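Beta-N-acetylglucosaminidase-like protein Glycoside hydrolase family 20 (Flavobacterium johnsoniae, PDB 6YHH) probably hydrolyses terminal N-acetylhexosamine residues from chitin-derived oligosaccharides, as a family 20 beta-N-acetylglucosaminidase of bacterial chitin breakdown. Local coordinates at residues L88-V98 / S136-R147. Sequence-based numbering, arbitrary orientation.
Sequences LYEDESYSLDV and SQISDFPRFTWR
Ser136 and Val98 begin an antiparallel ladder by exchanging two backbone hydrogen bonds, and the pairs Ile138 with Leu96 and Asp140 with Tyr94 repeat the exchange. Between the first two, a water bridges Ser136 OG and Leu96 O. On the buried face, Ile138 meets Leu96 CB to CB at 4.3 Å, and its CG2 lies 4.2 Å from CE2 of Tyr94. The Tyr94 ring leans alongside Asp140, its plane 74° from the carboxylate; OH lies 2.6 Å from Asp140 OD2, at most a weak bond, with Thr119 OG1 as its other partner, while OD1 accepts from Trp476 NE1 and Gln14 N. Past the strand, Pro142 CD lies 3.9 Å from Glu92 CB. Thr145 turns OG1 anti to its own backbone N (chi1 -159°), where it accepts from Tyr89 N at 2.8 Å and donates to a water shared with Glu90 O and Glu92 OE2. Trp146 CE3 receives the methyls of Leu88. Arg147 grips Glu92 end-on in a two-pronged salt bridge: NH2 to OE1 (2.8 Å) and NH1 to OE2 (2.9 Å), the two planes 35° apart, with NH1 also reaching Phe144 O. A methionine at Arg147 would probably leave the buried Glu92 carboxylate without its countercharge. Backbone pairing thus carries the contact within the sheet, and a buried salt bridge takes over where the sheet ends and the catalytic barrel's first strand begins, consistent with a well-defined junction between the two domains.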
loop_
_atom_site.group_PDB
_atom_site.type_symbol
_atom_site.label_atom_id
_atom_site.label_comp_id
_atom_site.label_asym_id
_atom_site.label_seq_id
_atom_site.Cartn_x
_atom_site.Cartn_y
_atom_site.Cartn_z
ATOM N N LEU A 88 10.742 28.908 0.740
ATOM C CA LEU A 88 9.851 29.756 -0.005
ATOM C C LEU A 88 10.684 30.788 -0.861
ATOM O O LEU A 88 11.910 30.965 -0.631
ATOM C CB LEU A 88 9.070 30.575 0.995
ATOM C CG LEU A 88 8.267 29.809 2.021
ATOM C CD1 LEU A 88 7.462 30.845 2.815
ATOM C CD2 LEU A 88 7.389 28.800 1.310
ATOM N N TYR A 89 9.996 31.363 -1.816
ATOM C CA TYR A 89 10.478 32.368 -2.761
ATOM C C TYR A 89 11.551 31.868 -3.685
ATOM O O TYR A 89 12.282 32.673 -4.234
ATOM C CB TYR A 89 11.038 33.577 -2.005
ATOM C CG TYR A 89 10.172 34.103 -0.907
ATOM C CD1 TYR A 89 9.002 34.824 -1.238
ATOM C CD2 TYR A 89 10.583 34.049 0.409
ATOM C CE1 TYR A 89 8.173 35.311 -0.260
ATOM C CE2 TYR A 89 9.723 34.595 1.458
ATOM C CZ TYR A 89 8.539 35.194 1.087
ATOM O OH TYR A 89 7.720 35.811 2.076
ATOM N N GLU A 90 11.721 30.557 -3.887
ATOM C CA GLU A 90 12.666 30.096 -4.858
ATOM C C GLU A 90 12.151 30.321 -6.252
ATOM O O GLU A 90 10.961 30.319 -6.519
ATOM C CB GLU A 90 12.900 28.599 -4.678
ATOM C CG GLU A 90 13.665 28.193 -3.469
ATOM C CD GLU A 90 15.148 28.470 -3.646
ATOM O OE1 GLU A 90 15.834 27.894 -4.593
ATOM O OE2 GLU A 90 15.585 29.337 -2.858
ATOM N N ASP A 91 13.081 30.468 -7.184
ATOM C CA ASP A 91 12.747 30.490 -8.586
ATOM C C ASP A 91 12.495 29.056 -9.034
ATOM O O ASP A 91 13.438 28.219 -9.087
ATOM C CB ASP A 91 13.945 31.080 -9.416
ATOM C CG ASP A 91 13.650 31.161 -10.857
ATOM O OD1 ASP A 91 12.749 30.511 -11.363
ATOM O OD2 ASP A 91 14.379 31.848 -11.627
ATOM N N GLU A 92 11.221 28.716 -9.252
ATOM C CA GLU A 92 10.790 27.336 -9.577
ATOM C C GLU A 92 10.412 27.250 -11.033
ATOM O O GLU A 92 9.762 26.289 -11.470
ATOM C CB GLU A 92 9.539 26.973 -8.702
ATOM C CG GLU A 92 9.867 26.840 -7.251
ATOM C CD GLU A 92 8.605 26.459 -6.502
ATOM O OE1 GLU A 92 8.253 25.248 -6.608
ATOM O OE2 GLU A 92 7.931 27.336 -5.922
ATOM N N SER A 93 10.827 28.244 -11.804
ATOM C CA SER A 93 10.469 28.283 -13.232
ATOM C C SER A 93 11.233 27.261 -14.071
ATOM O O SER A 93 12.282 26.774 -13.662
ATOM C CB SER A 93 10.785 29.671 -13.830
ATOM O OG SER A 93 12.176 30.025 -13.874
ATOM N N TYR A 94 10.727 26.979 -15.274
ATOM C CA TYR A 94 11.413 26.097 -16.207
ATOM C C TYR A 94 10.828 26.342 -17.561
ATOM O O TYR A 94 9.705 26.905 -17.671
ATOM C CB TYR A 94 11.288 24.581 -15.842
ATOM C CG TYR A 94 9.854 24.073 -15.964
ATOM C CD1 TYR A 94 8.926 24.260 -14.912
ATOM C CD2 TYR A 94 9.385 23.525 -17.140
ATOM C CE1 TYR A 94 7.605 23.887 -15.064
ATOM C CE2 TYR A 94 8.074 23.159 -17.296
ATOM C CZ TYR A 94 7.166 23.353 -16.299
ATOM O OH TYR A 94 5.838 23.040 -16.571
ATOM N N SER A 95 11.584 25.900 -18.592
ATOM C CA SER A 95 11.039 25.760 -19.943
ATOM C C SER A 95 11.270 24.331 -20.420
ATOM O O SER A 95 12.208 23.653 -19.987
ATOM C CB SER A 95 11.663 26.730 -20.961
ATOM O OG SER A 95 13.013 26.437 -21.036
ATOM N N LEU A 96 10.324 23.877 -21.181
ATOM C CA LEU A 96 10.296 22.557 -21.755
ATOM C C LEU A 96 10.025 22.697 -23.235
ATOM O O LEU A 96 9.026 23.225 -23.650
ATOM C CB LEU A 96 9.154 21.697 -21.076
ATOM C CG LEU A 96 8.795 20.379 -21.756
ATOM C CD1 LEU A 96 10.056 19.498 -21.766
ATOM C CD2 LEU A 96 7.655 19.666 -21.014
ATOM N N ASP A 97 11.002 22.241 -24.016
ATOM C CA ASP A 97 10.930 22.327 -25.457
ATOM C C ASP A 97 11.060 20.924 -26.052
ATOM O O ASP A 97 12.097 20.269 -25.824
ATOM C CB ASP A 97 12.126 23.155 -25.915
ATOM C CG ASP A 97 12.190 23.230 -27.425
ATOM O OD1 ASP A 97 11.187 23.584 -28.015
ATOM O OD2 ASP A 97 13.212 22.860 -28.010
ATOM N N VAL A 98 10.038 20.521 -26.751
ATOM C CA VAL A 98 9.942 19.261 -27.442
ATOM C C VAL A 98 10.082 19.583 -28.953
ATOM O O VAL A 98 9.224 20.274 -29.577
ATOM C CB VAL A 98 8.626 18.512 -27.224
ATOM C CG1 VAL A 98 8.673 17.209 -27.964
ATOM C CG2 VAL A 98 8.394 18.280 -25.717
ATOM N N SER A 136 6.313 21.087 -29.159
ATOM C CA SER A 136 5.650 22.110 -28.339
ATOM C C SER A 136 6.684 22.890 -27.539
ATOM O O SER A 136 7.827 22.412 -27.310
ATOM C CB SER A 136 4.650 21.397 -27.393
ATOM O OG SER A 136 5.343 20.419 -26.615
ATOM N N GLN A 137 6.252 24.036 -26.985
ATOM C CA GLN A 137 7.083 24.840 -26.140
ATOM C C GLN A 137 6.257 25.317 -24.973
ATOM O O GLN A 137 5.158 25.835 -25.174
ATOM C CB GLN A 137 7.654 26.104 -26.860
ATOM C CG GLN A 137 8.442 25.760 -28.111
ATOM C CD GLN A 137 7.509 25.739 -29.331
ATOM O OE1 GLN A 137 6.706 26.650 -29.488
ATOM N NE2 GLN A 137 7.560 24.673 -30.153
ATOM N N ILE A 138 6.824 25.106 -23.787
ATOM C CA ILE A 138 6.157 25.447 -22.554
ATOM C C ILE A 138 7.094 26.241 -21.740
ATOM O O ILE A 138 8.275 25.854 -21.608
ATOM C CB ILE A 138 5.706 24.141 -21.804
ATOM C CG1 ILE A 138 4.548 23.494 -22.494
ATOM C CG2 ILE A 138 5.404 24.408 -20.325
ATOM C CD1 ILE A 138 4.174 22.088 -22.002
ATOM N N SER A 139 6.639 27.332 -21.116
ATOM C CA SER A 139 7.415 28.022 -20.150
ATOM C C SER A 139 6.490 28.300 -18.981
ATOM O O SER A 139 5.314 28.672 -19.171
ATOM C CB SER A 139 8.143 29.313 -20.676
ATOM O OG SER A 139 7.234 30.234 -21.011
ATOM N N ASP A 140 7.027 28.070 -17.783
ATOM C CA ASP A 140 6.118 27.925 -16.625
ATOM C C ASP A 140 6.753 28.383 -15.349
ATOM O O ASP A 140 7.964 28.501 -15.247
ATOM C CB ASP A 140 5.762 26.382 -16.528
ATOM C CG ASP A 140 4.471 26.073 -15.811
ATOM O OD1 ASP A 140 3.646 26.974 -15.542
ATOM O OD2 ASP A 140 4.263 24.855 -15.547
ATOM N N PHE A 141 5.905 28.664 -14.368
ATOM C CA PHE A 141 6.322 29.079 -13.069
ATOM C C PHE A 141 5.039 29.118 -12.222
ATOM O O PHE A 141 3.941 29.226 -12.758
ATOM C CB PHE A 141 6.948 30.528 -13.122
ATOM C CG PHE A 141 6.029 31.567 -13.819
ATOM C CD1 PHE A 141 6.074 31.755 -15.165
ATOM C CD2 PHE A 141 5.043 32.244 -13.097
ATOM C CE1 PHE A 141 5.211 32.640 -15.812
ATOM C CE2 PHE A 141 4.212 33.180 -13.701
ATOM C CZ PHE A 141 4.308 33.362 -15.082
ATOM N N PRO A 142 5.210 29.082 -10.875
ATOM C CA PRO A 142 4.044 29.106 -10.034
ATOM C C PRO A 142 3.475 30.502 -9.729
ATOM O O PRO A 142 4.235 31.457 -9.448
ATOM C CB PRO A 142 4.589 28.483 -8.697
ATOM C CG PRO A 142 6.027 28.846 -8.671
ATOM C CD PRO A 142 6.434 28.849 -10.112
ATOM N N ARG A 143 2.149 30.579 -9.581
ATOM C CA ARG A 143 1.499 31.770 -9.103
ATOM C C ARG A 143 1.788 32.094 -7.667
ATOM O O ARG A 143 2.056 33.285 -7.331
ATOM C CB ARG A 143 -0.024 31.652 -9.327
ATOM C CG ARG A 143 -0.814 32.908 -8.934
ATOM C CD ARG A 143 -2.315 32.716 -9.173
ATOM N NE ARG A 143 -3.009 33.873 -8.623
ATOM C CZ ARG A 143 -4.279 33.829 -8.184
ATOM N NH1 ARG A 143 -4.983 32.707 -8.237
ATOM N NH2 ARG A 143 -4.848 34.879 -7.617
ATOM N N PHE A 144 1.821 31.086 -6.765
ATOM C CA PHE A 144 2.087 31.306 -5.347
ATOM C C PHE A 144 3.262 30.481 -4.956
ATOM O O PHE A 144 3.445 29.331 -5.487
ATOM C CB PHE A 144 0.876 30.854 -4.465
ATOM C CG PHE A 144 -0.368 31.678 -4.678
ATOM C CD1 PHE A 144 -0.452 32.951 -4.113
ATOM C CD2 PHE A 144 -1.450 31.220 -5.436
ATOM C CE1 PHE A 144 -1.596 33.733 -4.337
ATOM C CE2 PHE A 144 -2.572 32.000 -5.623
ATOM C CZ PHE A 144 -2.638 33.256 -5.050
ATOM N N THR A 145 3.983 30.981 -3.978
ATOM C CA THR A 145 5.144 30.243 -3.509
ATOM C C THR A 145 4.879 29.087 -2.482
ATOM O O THR A 145 5.701 28.191 -2.377
ATOM C CB THR A 145 6.246 31.226 -2.936
ATOM O OG1 THR A 145 7.522 30.585 -2.926
ATOM C CG2 THR A 145 5.926 31.723 -1.552
ATOM N N TRP A 146 3.774 29.162 -1.741
ATOM C CA TRP A 146 3.389 28.184 -0.716
ATOM C C TRP A 146 2.251 27.411 -1.289
ATOM O O TRP A 146 1.186 27.934 -1.451
ATOM C CB TRP A 146 2.986 28.925 0.582
ATOM C CG TRP A 146 2.691 28.019 1.714
ATOM C CD1 TRP A 146 1.754 26.989 1.751
ATOM C CD2 TRP A 146 3.333 28.031 2.985
ATOM N NE1 TRP A 146 1.769 26.380 2.995
ATOM C CE2 TRP A 146 2.758 26.951 3.757
ATOM C CE3 TRP A 146 4.365 28.785 3.531
ATOM C CZ2 TRP A 146 3.117 26.731 5.059
ATOM C CZ3 TRP A 146 4.767 28.519 4.828
ATOM C CH2 TRP A 146 4.114 27.491 5.572
ATOM N N ARG A 147 2.501 26.166 -1.688
ATOM C CA ARG A 147 1.500 25.324 -2.319
ATOM C C ARG A 147 1.512 23.971 -1.575
ATOM O O ARG A 147 2.327 23.087 -1.850
ATOM C CB ARG A 147 1.777 25.137 -3.802
ATOM C CG ARG A 147 1.998 26.481 -4.505
ATOM C CD ARG A 147 2.282 26.324 -5.956
ATOM N NE ARG A 147 3.366 25.407 -6.259
ATOM C CZ ARG A 147 4.655 25.688 -6.099
ATOM N NH1 ARG A 147 5.045 26.929 -5.778
ATOM N NH2 ARG A 147 5.543 24.777 -6.292
HETATM O O HOH W 1 8.493 29.875 -5.381
HETATM O O HOH W 2 6.685 21.384 -24.368
#